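Local coordinates for protein inositol polyphosphate multikinase alpha (Arabidopsis thaliana, PDB 4FRF) that phosphorylates a broad range of inositol phosphates at the expense of ATP, converting inositol 1,4,5-trisphosphate into inositol 1,3,4,5,6-pentakisphosphate, at residues S118-R122 with S257-F261; A152-R157 with F261-I265; K195-E199 with I247-L252; L203-N207 with A238-D242. All coordinates share one frame; numbering follows the deposited sequence.

How the contacts relate
Three of the four contacts lie along helix 249-265. Contact 3 involves its first turn, where helix 187-200 packs against it. Contact 1 sits further along, at the start of strand 121-130, and contact 2 at the C-terminal end against helix 149-158; the two share F261, their centres about 9 Å apart. Contact 4 pairs strand 204-205, which follows helix 187-200, with strand 241-242, which precedes helix 249-265; its centre is about 12 Å from that of contact 3. Along the chain, contact 4 is nested within contact 3, and contact 3 within contacts 1 and 2. One helix thus ties together distant parts of the kinase fold, and contacts 1-3 also touch the second subunit.

Contact 1: residues S118-R122 with S257-F261; sequences SSGFR and SFINF
S119, the first residue to leave helical geometry after helix 115-118, sets its CB 3.7 Å from S257 OG, and its hydroxyl lies near the F261 ring. The next residue, G120, is fastened to the helix: its backbone N donates to S257 OG at 3.2 Å in a nearly straight bond (166° at the hydrogen). That hydroxyl stands anti to its own backbone N (chi1 -172°), which turns it out from the helix to meet the loop. F121 then fills the middle of an aromatic cluster. F258 brings its edge over the centre of one F121 face, CD1 3.5 Å from F121 CD2, with the planes 77° apart. F121 in turn points its CZ edge at the centre of a face of F261, 3.6 Å from F261 CD2, so it is face to one neighbour and edge to the other. With a leucine in place of F121 both ring pairs go, and F258 and F261 would probably be left with a gap between them. All of this is buried: strand 83-90 adds V88 beside F121 and F258, helix 187-200 backs F258 with L191, and helix 149-158 reaches F261 through R153.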
loop_
_atom_site.group_PDB
_atom_site.type_symbol
_atom_site.label_atom_id
_atom_site.label_comp_id
_atom_site.label_asym_id
_atom_site.label_seq_id
_atom_site.Cartn_x
_atom_site.Cartn_y
_atom_site.Cartn_z
ATOM N N SER A 118 0.892 -12.477 2.592
ATOM C CA SER A 118 2.113 -12.496 1.805
ATOM C C SER A 118 2.099 -11.432 0.722
ATOM O O SER A 118 2.995 -10.605 0.642
ATOM C CB SER A 118 2.347 -13.877 1.200
ATOM O OG SER A 118 1.850 -13.959 -0.125
ATOM N N SER A 119 1.071 -11.440 -0.107
ATOM C CA SER A 119 0.968 -10.438 -1.171
ATOM C C SER A 119 -0.168 -9.481 -0.884
ATOM O O SER A 119 -0.826 -9.573 0.166
ATOM C CB SER A 119 0.768 -11.124 -2.502
ATOM O OG SER A 119 1.563 -12.293 -2.553
ATOM N N GLY A 120 -0.411 -8.551 -1.790
ATOM C CA GLY A 120 -1.495 -7.590 -1.545
ATOM C C GLY A 120 -2.943 -8.129 -1.425
ATOM O O GLY A 120 -3.845 -7.398 -1.002
ATOM N N PHE A 121 -3.162 -9.405 -1.758
ATOM C CA PHE A 121 -4.456 -9.814 -2.297
ATOM C C PHE A 121 -4.715 -11.322 -2.242
ATOM O O PHE A 121 -3.909 -12.076 -1.693
ATOM C CB PHE A 121 -4.537 -9.363 -3.727
ATOM C CG PHE A 121 -3.471 -9.944 -4.592
ATOM C CD1 PHE A 121 -2.236 -9.315 -4.715
ATOM C CD2 PHE A 121 -3.709 -11.105 -5.315
ATOM C CE1 PHE A 121 -1.248 -9.836 -5.544
ATOM C CE2 PHE A 121 -2.747 -11.626 -6.156
ATOM C CZ PHE A 121 -1.503 -10.995 -6.266
ATOM N N ARG A 122 -5.812 -11.761 -2.874
ATOM C CA ARG A 122 -6.278 -13.149 -2.751
ATOM C C ARG A 122 -7.280 -13.546 -3.858
ATOM O O ARG A 122 -8.451 -13.154 -3.812
ATOM C CB ARG A 122 -6.941 -13.348 -1.392
ATOM C CG ARG A 122 -6.922 -14.771 -0.885
ATOM C CD ARG A 122 -8.045 -15.046 0.135
ATOM N NE ARG A 122 -8.326 -13.917 1.022
ATOM C CZ ARG A 122 -9.096 -13.988 2.109
ATOM N NH1 ARG A 122 -9.650 -15.139 2.471
ATOM N NH2 ARG A 122 -9.308 -12.911 2.846
ATOM N N SER A 257 0.761 -4.549 -5.358
ATOM C CA SER A 257 1.242 -5.907 -5.499
ATOM C C SER A 257 0.535 -6.564 -6.707
ATOM O O SER A 257 1.174 -7.014 -7.678
ATOM C CB SER A 257 0.943 -6.682 -4.224
ATOM O OG SER A 257 1.551 -7.955 -4.229
ATOM N N PHE A 258 -0.788 -6.546 -6.694
ATOM C CA PHE A 258 -1.495 -7.086 -7.812
ATOM C C PHE A 258 -0.939 -6.526 -9.120
ATOM O O PHE A 258 -0.619 -7.286 -10.020
ATOM C CB PHE A 258 -2.996 -6.846 -7.698
ATOM C CG PHE A 258 -3.821 -7.766 -8.560
ATOM C CD1 PHE A 258 -4.203 -9.022 -8.092
ATOM C CD2 PHE A 258 -4.212 -7.381 -9.842
ATOM C CE1 PHE A 258 -4.972 -9.873 -8.886
ATOM C CE2 PHE A 258 -4.967 -8.224 -10.637
ATOM C CZ PHE A 258 -5.333 -9.479 -10.167
ATOM N N ILE A 259 -0.774 -5.208 -9.217
ATOM C CA ILE A 259 -0.333 -4.624 -10.493
ATOM C C ILE A 259 1.006 -5.205 -10.914
ATOM O O ILE A 259 1.285 -5.367 -12.113
ATOM C CB ILE A 259 -0.250 -3.080 -10.456
ATOM C CG1 ILE A 259 -1.650 -2.477 -10.443
ATOM C CG2 ILE A 259 0.500 -2.542 -11.681
ATOM C CD1 ILE A 259 -1.685 -1.031 -10.913
ATOM N N ASN A 260 1.818 -5.572 -9.930
ATOM C CA ASN A 260 3.158 -6.063 -10.226
ATOM C C ASN A 260 3.153 -7.476 -10.783
ATOM O O ASN A 260 3.909 -7.771 -11.720
ATOM C CB ASN A 260 4.072 -5.976 -9.005
ATOM C CG ASN A 260 5.508 -6.290 -9.341
ATOM O OD1 ASN A 260 6.007 -7.373 -9.021
ATOM N ND2 ASN A 260 6.171 -5.370 -10.047
ATOM N N PHE A 261 2.300 -8.343 -10.209
ATOM C CA PHE A 261 2.153 -9.729 -10.690
ATOM C C PHE A 261 1.789 -9.742 -12.161
ATOM O O PHE A 261 2.375 -10.470 -12.965
ATOM C CB PHE A 261 1.065 -10.433 -9.932
ATOM C CG PHE A 261 1.516 -11.085 -8.685
ATOM C CD1 PHE A 261 1.500 -12.464 -8.573
ATOM C CD2 PHE A 261 1.807 -10.331 -7.560
ATOM C CE1 PHE A 261 1.819 -13.086 -7.366
ATOM C CE2 PHE A 261 2.158 -10.948 -6.352
ATOM C CZ PHE A 261 2.160 -12.318 -6.255
#

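Contact 2: residues A152-R157 with F261-I265; sequences ARLTLR and FIREI
Over one face of the F261 ring lies the guanidinium end of R153, NH1 3.5 Å from F261 CE1, on the opposite face from the one that F121 meets; guanidinium and ring planes are 29° apart. The methyls of A152 and L156 approach the same ring obliquely, and L156 CD1 stops 3.9 Å from F261 CB. The second flat group, the R157 guanidinium, has I265 over one of its faces, offset toward the rim. This is helix-helix packing: segments 152-157 and 261-265, of helices 149-158 and 249-265, cross at -63° with their axes 10.2 Å apart at closest approach, and no hydrogen bond links them. R153 reaches the ring because its chain, extended at first (chi1 178°), bends at chi2 and chi3. E264 lies nearby, its OE1 4.8 Å from R153 NE, and may attract it weakly. L156 also packs on M86 of strand 83-90 and I123 of strand 121-130. A serine at I265 would probably open a gap beside L156 and leave the R157 guanidinium without the apolar surface beneath it. As built, I265 CD1 sits 3.9 Å from L156 CB, while I265 CG2 lies 4.0 Å from R157 NH1.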
loop_
_atom_site.group_PDB
_atom_site.type_symbol
_atom_site.label_atom_id
_atom_site.label_comp_id
_atom_site.label_asym_id
_atom_site.label_seq_id
_atom_site.Cartn_x
_atom_site.Cartn_y
_atom_site.Cartn_z
ATOM N N ALA A 152 -0.518 -18.391 -7.046
ATOM C CA ALA A 152 -1.252 -17.209 -7.511
ATOM C C ALA A 152 -0.730 -16.707 -8.845
ATOM O O ALA A 152 -1.496 -16.288 -9.710
ATOM C CB ALA A 152 -1.197 -16.114 -6.478
ATOM N N ARG A 153 0.581 -16.758 -9.006
ATOM C CA ARG A 153 1.204 -16.277 -10.211
ATOM C C ARG A 153 0.832 -17.188 -11.348
ATOM O O ARG A 153 0.611 -16.736 -12.461
ATOM C CB ARG A 153 2.720 -16.197 -10.040
ATOM C CG ARG A 153 3.455 -15.747 -11.290
ATOM C CD ARG A 153 4.704 -14.896 -10.961
ATOM N NE ARG A 153 5.514 -15.458 -9.872
ATOM C CZ ARG A 153 5.694 -14.862 -8.693
ATOM N NH1 ARG A 153 5.145 -13.677 -8.455
ATOM N NH2 ARG A 153 6.447 -15.431 -7.761
ATOM N N LEU A 154 0.678 -18.472 -11.038
ATOM C CA LEU A 154 0.273 -19.462 -12.031
ATOM C C LEU A 154 -1.191 -19.281 -12.397
ATOM O O LEU A 154 -1.548 -19.235 -13.573
ATOM C CB LEU A 154 0.504 -20.879 -11.504
ATOM C CG LEU A 154 0.132 -22.016 -12.456
ATOM C CD1 LEU A 154 1.260 -22.277 -13.438
ATOM C CD2 LEU A 154 -0.197 -23.269 -11.675
ATOM N N THR A 155 -2.039 -19.197 -11.382
ATOM C CA THR A 155 -3.445 -18.986 -11.600
ATOM C C THR A 155 -3.691 -17.767 -12.469
ATOM O O THR A 155 -4.469 -17.822 -13.426
ATOM C CB THR A 155 -4.159 -18.795 -10.306
ATOM O OG1 THR A 155 -3.933 -19.938 -9.480
ATOM C CG2 THR A 155 -5.646 -18.626 -10.550
ATOM N N LEU A 156 -3.013 -16.670 -12.145
ATOM C CA LEU A 156 -3.180 -15.422 -12.879
ATOM C C LEU A 156 -2.754 -15.571 -14.311
ATOM O O LEU A 156 -3.060 -14.729 -15.142
ATOM C CB LEU A 156 -2.388 -14.302 -12.230
ATOM C CG LEU A 156 -3.074 -13.628 -11.051
ATOM C CD1 LEU A 156 -2.115 -12.682 -10.390
ATOM C CD2 LEU A 156 -4.290 -12.883 -11.518
ATOM N N ARG A 157 -2.019 -16.634 -14.593
ATOM C CA ARG A 157 -1.565 -16.892 -15.943
ATOM C C ARG A 157 -2.496 -17.886 -16.630
ATOM O O ARG A 157 -2.736 -17.799 -17.835
ATOM C CB ARG A 157 -0.132 -17.413 -15.935
ATOM C CG ARG A 157 0.543 -17.334 -17.288
ATOM C CD ARG A 157 1.875 -18.031 -17.271
ATOM N NE ARG A 157 2.714 -17.537 -16.190
ATOM C CZ ARG A 157 3.638 -16.594 -16.340
ATOM N NH1 ARG A 157 3.841 -16.051 -17.540
ATOM N NH2 ARG A 157 4.364 -16.200 -15.293
ATOM N N PHE A 261 2.300 -8.343 -10.209
ATOM C CA PHE A 261 2.153 -9.729 -10.690
ATOM C C PHE A 261 1.789 -9.742 -12.161
ATOM O O PHE A 261 2.375 -10.470 -12.965
ATOM C CB PHE A 261 1.065 -10.433 -9.932
ATOM C CG PHE A 261 1.516 -11.085 -8.685
ATOM C CD1 PHE A 261 1.500 -12.464 -8.573
ATOM C CD2 PHE A 261 1.807 -10.331 -7.560
ATOM C CE1 PHE A 261 1.819 -13.086 -7.366
ATOM C CE2 PHE A 261 2.158 -10.948 -6.352
ATOM C CZ PHE A 261 2.160 -12.318 -6.255
ATOM N N ILE A 262 0.828 -8.905 -12.509
ATOM C CA ILE A 262 0.360 -8.807 -13.859
ATOM C C ILE A 262 1.405 -8.184 -14.767
ATOM O O ILE A 262 1.480 -8.497 -15.942
ATOM C CB ILE A 262 -0.966 -8.042 -13.910
ATOM C CG1 ILE A 262 -2.069 -8.935 -13.365
ATOM C CG2 ILE A 262 -1.289 -7.595 -15.321
ATOM C CD1 ILE A 262 -3.329 -8.236 -13.068
ATOM N N ARG A 263 2.254 -7.342 -14.214
ATOM C CA ARG A 263 3.290 -6.729 -15.030
ATOM C C ARG A 263 4.420 -7.725 -15.334
ATOM O O ARG A 263 4.910 -7.795 -16.467
ATOM C CB ARG A 263 3.817 -5.445 -14.382
ATOM C CG ARG A 263 3.953 -4.297 -15.391
ATOM C CD ARG A 263 4.128 -2.926 -14.733
ATOM N NE ARG A 263 5.519 -2.614 -14.486
ATOM C CZ ARG A 263 5.942 -1.911 -13.435
ATOM N NH1 ARG A 263 5.068 -1.428 -12.547
ATOM N NH2 ARG A 263 7.236 -1.669 -13.276
ATOM N N GLU A 264 4.773 -8.535 -14.333
ATOM C CA GLU A 264 5.658 -9.678 -14.520
ATOM C C GLU A 264 5.228 -10.453 -15.735
ATOM O O GLU A 264 6.003 -10.667 -16.681
ATOM C CB GLU A 264 5.554 -10.604 -13.318
ATOM C CG GLU A 264 6.272 -10.110 -12.070
ATOM C CD GLU A 264 7.641 -10.756 -11.890
ATOM O OE1 GLU A 264 7.785 -11.972 -12.216
ATOM O OE2 GLU A 264 8.562 -10.057 -11.402
ATOM N N ILE A 265 3.962 -10.851 -15.715
ATOM C CA ILE A 265 3.414 -11.734 -16.716
ATOM C C ILE A 265 3.534 -11.203 -18.156
ATOM O O ILE A 265 3.573 -11.987 -19.081
ATOM C CB ILE A 265 1.966 -12.145 -16.358
ATOM C CG1 ILE A 265 1.970 -12.976 -15.070
ATOM C CG2 ILE A 265 1.322 -12.931 -17.483
ATOM C CD1 ILE A 265 0.591 -13.399 -14.581
#

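Contact 3: residues K195-E199 with I247-L252; sequences KTWFE and IDHNFL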
loop_
_atom_site.group_PDB
_atom_site.type_symbol
_atom_site.label_atom_id
_atom_site.label_comp_id
_atom_site.label_asym_id
_atom_site.label_seq_id
_atom_site.Cartn_x
_atom_site.Cartn_y
_atom_site.Cartn_z
ATOM N N LYS A 195 -5.041 2.850 -9.509
ATOM C CA LYS A 195 -3.953 3.083 -8.582
ATOM C C LYS A 195 -3.767 4.575 -8.365
ATOM O O LYS A 195 -3.851 5.060 -7.230
ATOM C CB LYS A 195 -2.654 2.471 -9.085
ATOM C CG LYS A 195 -1.432 2.869 -8.249
ATOM C CD LYS A 195 -0.164 2.399 -8.896
ATOM C CE LYS A 195 0.967 3.332 -8.594
ATOM N NZ LYS A 195 1.897 3.464 -9.782
ATOM N N THR A 196 -3.532 5.306 -9.458
ATOM C CA THR A 196 -3.432 6.740 -9.370
ATOM C C THR A 196 -4.514 7.226 -8.446
ATOM O O THR A 196 -4.231 7.808 -7.417
ATOM C CB THR A 196 -3.646 7.412 -10.701
ATOM O OG1 THR A 196 -2.557 7.114 -11.574
ATOM C CG2 THR A 196 -3.748 8.916 -10.513
ATOM N N TRP A 197 -5.764 6.940 -8.784
ATOM C CA TRP A 197 -6.861 7.437 -7.985
ATOM C C TRP A 197 -6.660 7.112 -6.506
ATOM O O TRP A 197 -6.799 7.987 -5.651
ATOM C CB TRP A 197 -8.208 6.907 -8.489
ATOM C CG TRP A 197 -9.400 7.502 -7.770
ATOM C CD1 TRP A 197 -9.733 8.818 -7.699
ATOM C CD2 TRP A 197 -10.421 6.791 -7.048
ATOM N NE1 TRP A 197 -10.876 8.980 -6.953
ATOM C CE2 TRP A 197 -11.323 7.750 -6.550
ATOM C CE3 TRP A 197 -10.657 5.437 -6.775
ATOM C CZ2 TRP A 197 -12.443 7.402 -5.780
ATOM C CZ3 TRP A 197 -11.771 5.095 -5.989
ATOM C CH2 TRP A 197 -12.643 6.073 -5.509
ATOM N N PHE A 198 -6.284 5.874 -6.210
ATOM C CA PHE A 198 -6.195 5.438 -4.819
ATOM C C PHE A 198 -5.044 6.099 -4.065
ATOM O O PHE A 198 -5.009 6.097 -2.832
ATOM C CB PHE A 198 -6.081 3.927 -4.734
ATOM C CG PHE A 198 -7.387 3.240 -4.610
ATOM C CD1 PHE A 198 -7.881 2.892 -3.366
ATOM C CD2 PHE A 198 -8.126 2.926 -5.736
ATOM C CE1 PHE A 198 -9.108 2.251 -3.244
ATOM C CE2 PHE A 198 -9.339 2.282 -5.626
ATOM C CZ PHE A 198 -9.841 1.953 -4.377
ATOM N N GLU A 199 -4.123 6.684 -4.813
ATOM C CA GLU A 199 -3.043 7.446 -4.227
ATOM C C GLU A 199 -3.589 8.688 -3.538
ATOM O O GLU A 199 -3.245 8.964 -2.386
ATOM C CB GLU A 199 -1.995 7.801 -5.293
ATOM C CG GLU A 199 -1.442 6.546 -5.981
ATOM C CD GLU A 199 -0.139 6.753 -6.737
ATOM O OE1 GLU A 199 -0.113 7.504 -7.740
ATOM O OE2 GLU A 199 0.818 6.031 -6.426
ATOM N N ILE A 247 -6.156 8.144 2.932
ATOM C CA ILE A 247 -6.256 7.292 1.750
ATOM C C ILE A 247 -6.577 5.849 2.142
ATOM O O ILE A 247 -6.459 5.482 3.312
ATOM C CB ILE A 247 -4.976 7.312 0.879
ATOM C CG1 ILE A 247 -3.820 6.591 1.569
ATOM C CG2 ILE A 247 -4.627 8.735 0.394
ATOM C CD1 ILE A 247 -2.657 6.305 0.621
ATOM N N ASP A 248 -7.022 5.040 1.172
ATOM C CA ASP A 248 -7.239 3.611 1.430
ATOM C C ASP A 248 -5.943 2.839 1.220
ATOM O O ASP A 248 -5.774 2.142 0.218
ATOM C CB ASP A 248 -8.339 3.043 0.540
ATOM C CG ASP A 248 -8.854 1.715 1.052
ATOM O OD1 ASP A 248 -8.164 1.121 1.906
ATOM O OD2 ASP A 248 -9.958 1.283 0.648
ATOM N N HIS A 249 -4.998 3.026 2.153
ATOM C CA HIS A 249 -3.627 2.493 2.007
ATOM C C HIS A 249 -3.637 0.959 1.937
ATOM O O HIS A 249 -3.007 0.355 1.047
ATOM C CB HIS A 249 -2.711 3.002 3.126
ATOM C CG HIS A 249 -3.255 2.789 4.506
ATOM N ND1 HIS A 249 -3.109 1.600 5.186
ATOM C CD2 HIS A 249 -3.855 3.644 5.372
ATOM C CE1 HIS A 249 -3.644 1.713 6.394
ATOM N NE2 HIS A 249 -4.097 2.946 6.535
ATOM N N ASN A 250 -4.474 0.353 2.769
ATOM C CA ASN A 250 -4.667 -1.076 2.720
ATOM C C ASN A 250 -5.009 -1.590 1.313
ATOM O O ASN A 250 -4.322 -2.454 0.774
ATOM C CB ASN A 250 -5.731 -1.481 3.699
ATOM C CG ASN A 250 -6.257 -2.840 3.427
ATOM O OD1 ASN A 250 -5.583 -3.838 3.662
ATOM N ND2 ASN A 250 -7.478 -2.904 2.933
ATOM N N PHE A 251 -6.036 -1.020 0.707
ATOM C CA PHE A 251 -6.343 -1.305 -0.687
ATOM C C PHE A 251 -5.165 -0.966 -1.610
ATOM O O PHE A 251 -4.812 -1.752 -2.479
ATOM C CB PHE A 251 -7.584 -0.534 -1.129
ATOM C CG PHE A 251 -8.247 -1.099 -2.352
ATOM C CD1 PHE A 251 -9.233 -2.078 -2.239
ATOM C CD2 PHE A 251 -7.935 -0.619 -3.613
ATOM C CE1 PHE A 251 -9.854 -2.568 -3.344
ATOM C CE2 PHE A 251 -8.579 -1.106 -4.730
ATOM C CZ PHE A 251 -9.530 -2.083 -4.596
ATOM N N LEU A 252 -4.570 0.212 -1.431
ATOM C CA LEU A 252 -3.570 0.701 -2.392
ATOM C C LEU A 252 -2.383 -0.242 -2.423
ATOM O O LEU A 252 -1.788 -0.494 -3.488
ATOM C CB LEU A 252 -3.108 2.115 -2.034
ATOM C CG LEU A 252 -2.013 2.683 -2.944
ATOM C CD1 LEU A 252 -2.458 2.651 -4.399
ATOM C CD2 LEU A 252 -1.605 4.103 -2.525
#
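The rings of F198 and F251 form an offset stack, centroids 4.3 Å apart and planes only 18° from parallel, in which the CD2 side of F251 lies over one face of F198 toward its rim. F251 gets there by extending from its helix with CG anti to the backbone N (chi1 -160°). The edge of the F198 ring is taken by D248, whose CB lies near the ring plane, 3.9 Å from F198 CD1; the two side chains run side by side in the same direction. L252 works from another direction, splitting its two methyls over the backbone of helix 187-200. Its CD1 rests 3.9 Å from F198 CB and also touches K195, while its CD2 is 4.0 Å from E199 CA. I247 closes the other end, with its CB 3.9 Å from the carbonyl oxygen of F198.

D248 has two tasks. Its OD1 accepts from F251 N at 3.2 Å, a nearly straight bond that comes in 65° out of the carboxylate plane, and its OD2 accepts from F206 N, so the carboxylate ties the helix start to the chain at the end of strand 204-205. The charged end of K195 finds its mate outside this contact, in a salt bridge from NZ to E199 of the second subunit. Altogether this is a capped helix start: D248 is the N-cap of helix 249-265, and the first turn beyond it is pinned against helix 187-200 by a phenylalanine stack and a leucine, next to the subunit interface.

Contact 4: residues L203-N207 with A238-D242; sequences LYHFN and AHVLD
H205 and L241 form the tight part of this contact, an antiparallel hydrogen-bonded pair in a two-stranded sheet. H205 N donates to L241 O at 2.6 Å (171° at the hydrogen), and L241 N returns a bond to H205 O at 3.0 Å. Next to it Y204 and D242 make a non-hydrogen-bonded pair, where Y204 CA approaches L241 O at 3.2 Å in a CA-H...O contact. On the side where Y204 and F206 are buried, V240 touches both rings. With CG1 anti to the backbone N (chi1 170°), CG1 lies 3.9 Å from Y204 CD1, and CG2 lies 3.7 Å from F206 CD1. Y204 OH is hydrogen-bonded to S38, and F35 meets the Y204 ring edge-to-face. The other side is looser. H205 and L241 point to the same sheet face, and L241 and D242 are exposed. Beyond the pair, N207 and H239 lie alongside each other, CB to CB 3.7 Å. H205 NE2 donates to V246 O, while a bound sulfate, probably from the crystallisation liquor, lies about 3 Å from its side chain. The chemistry implies a pairing carried chiefly by backbone polar groups, with V240 fitted by its methyls to two buried rings.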
loop_
_atom_site.group_PDB
_atom_site.type_symbol
_atom_site.label_atom_id
_atom_site.label_comp_id
_atom_site.label_asym_id
_atom_site.label_seq_id
_atom_site.Cartn_x
_atom_site.Cartn_y
_atom_site.Cartn_z
ATOM N N LEU A 203 -12.047 9.708 0.116
ATOM C CA LEU A 203 -13.491 9.737 0.321
ATOM C C LEU A 203 -13.999 8.451 0.952
ATOM O O LEU A 203 -14.776 8.473 1.920
ATOM C CB LEU A 203 -14.204 9.998 -1.001
ATOM C CG LEU A 203 -13.728 11.232 -1.773
ATOM C CD1 LEU A 203 -14.090 11.151 -3.268
ATOM C CD2 LEU A 203 -14.277 12.504 -1.145
ATOM N N TYR A 204 -13.573 7.323 0.404
ATOM C CA TYR A 204 -14.056 6.039 0.898
ATOM C C TYR A 204 -12.893 5.124 1.257
ATOM O O TYR A 204 -11.804 5.217 0.662
ATOM C CB TYR A 204 -14.964 5.365 -0.140
ATOM C CG TYR A 204 -16.096 6.241 -0.624
ATOM C CD1 TYR A 204 -17.301 6.293 0.065
ATOM C CD2 TYR A 204 -15.956 7.028 -1.758
ATOM C CE1 TYR A 204 -18.337 7.106 -0.361
ATOM C CE2 TYR A 204 -16.992 7.841 -2.200
ATOM C CZ TYR A 204 -18.175 7.877 -1.497
ATOM O OH TYR A 204 -19.204 8.690 -1.920
ATOM N N HIS A 205 -13.108 4.307 2.293
ATOM C CA HIS A 205 -12.252 3.162 2.580
ATOM C C HIS A 205 -12.987 1.897 2.182
ATOM O O HIS A 205 -14.031 1.548 2.773
ATOM C CB HIS A 205 -11.910 3.096 4.061
ATOM C CG HIS A 205 -10.895 4.101 4.489
ATOM N ND1 HIS A 205 -10.705 4.448 5.812
ATOM C CD2 HIS A 205 -10.010 4.838 3.773
ATOM C CE1 HIS A 205 -9.748 5.356 5.890
ATOM N NE2 HIS A 205 -9.306 5.605 4.669
ATOM N N PHE A 206 -12.436 1.196 1.199
ATOM C CA PHE A 206 -13.103 0.040 0.639
ATOM C C PHE A 206 -12.843 -1.252 1.425
ATOM O O PHE A 206 -12.275 -2.198 0.898
ATOM C CB PHE A 206 -12.723 -0.113 -0.830
ATOM C CG PHE A 206 -13.320 0.941 -1.711
ATOM C CD1 PHE A 206 -14.650 0.836 -2.146
ATOM C CD2 PHE A 206 -12.594 2.072 -2.050
ATOM C CE1 PHE A 206 -15.217 1.818 -2.961
ATOM C CE2 PHE A 206 -13.147 3.065 -2.851
ATOM C CZ PHE A 206 -14.463 2.933 -3.319
ATOM N N ASN A 207 -13.314 -1.299 2.667
ATOM C CA ASN A 207 -13.077 -2.454 3.526
ATOM C C ASN A 207 -13.579 -3.740 2.930
ATOM O O ASN A 207 -14.764 -3.873 2.670
ATOM C CB ASN A 207 -13.793 -2.287 4.851
ATOM C CG ASN A 207 -13.266 -1.143 5.666
ATOM O OD1 ASN A 207 -13.948 -0.681 6.580
ATOM N ND2 ASN A 207 -12.030 -0.700 5.382
ATOM N N ALA A 238 -20.462 -3.861 1.100
ATOM C CA ALA A 238 -21.138 -3.998 2.389
ATOM C C ALA A 238 -20.433 -3.231 3.504
ATOM O O ALA A 238 -21.080 -2.741 4.426
ATOM C CB ALA A 238 -21.272 -5.464 2.764
ATOM N N HIS A 239 -19.105 -3.114 3.407
ATOM C CA HIS A 239 -18.306 -2.607 4.521
ATOM C C HIS A 239 -17.598 -1.311 4.214
ATOM O O HIS A 239 -16.745 -0.881 4.983
ATOM C CB HIS A 239 -17.278 -3.645 4.953
ATOM C CG HIS A 239 -17.880 -4.934 5.402
ATOM N ND1 HIS A 239 -18.046 -5.251 6.732
ATOM C CD2 HIS A 239 -18.382 -5.978 4.697
ATOM C CE1 HIS A 239 -18.619 -6.438 6.829
ATOM N NE2 HIS A 239 -18.831 -6.902 5.608
ATOM N N VAL A 240 -17.917 -0.683 3.094
ATOM C CA VAL A 240 -17.314 0.608 2.805
ATOM C C VAL A 240 -17.519 1.583 3.969
ATOM O O VAL A 240 -18.500 1.473 4.720
ATOM C CB VAL A 240 -17.861 1.208 1.520
ATOM C CG1 VAL A 240 -17.396 2.645 1.371
ATOM C CG2 VAL A 240 -17.400 0.390 0.343
ATOM N N LEU A 241 -16.544 2.471 4.172
ATOM C CA LEU A 241 -16.678 3.563 5.133
ATOM C C LEU A 241 -16.066 4.861 4.622
ATOM O O LEU A 241 -15.269 4.877 3.654
ATOM C CB LEU A 241 -16.043 3.192 6.465
ATOM C CG LEU A 241 -16.809 2.188 7.311
ATOM C CD1 LEU A 241 -15.855 1.345 8.118
ATOM C CD2 LEU A 241 -17.835 2.884 8.214
ATOM N N ASP A 242 -16.427 5.954 5.282
ATOM C CA ASP A 242 -15.865 7.252 4.949
ATOM C C ASP A 242 -14.406 7.289 5.323
ATOM O O ASP A 242 -14.050 7.180 6.494
ATOM C CB ASP A 242 -16.641 8.368 5.643
ATOM C CG ASP A 242 -18.073 8.466 5.145
ATOM O OD1 ASP A 242 -18.258 8.647 3.913
ATOM O OD2 ASP A 242 -19.015 8.301 5.963
#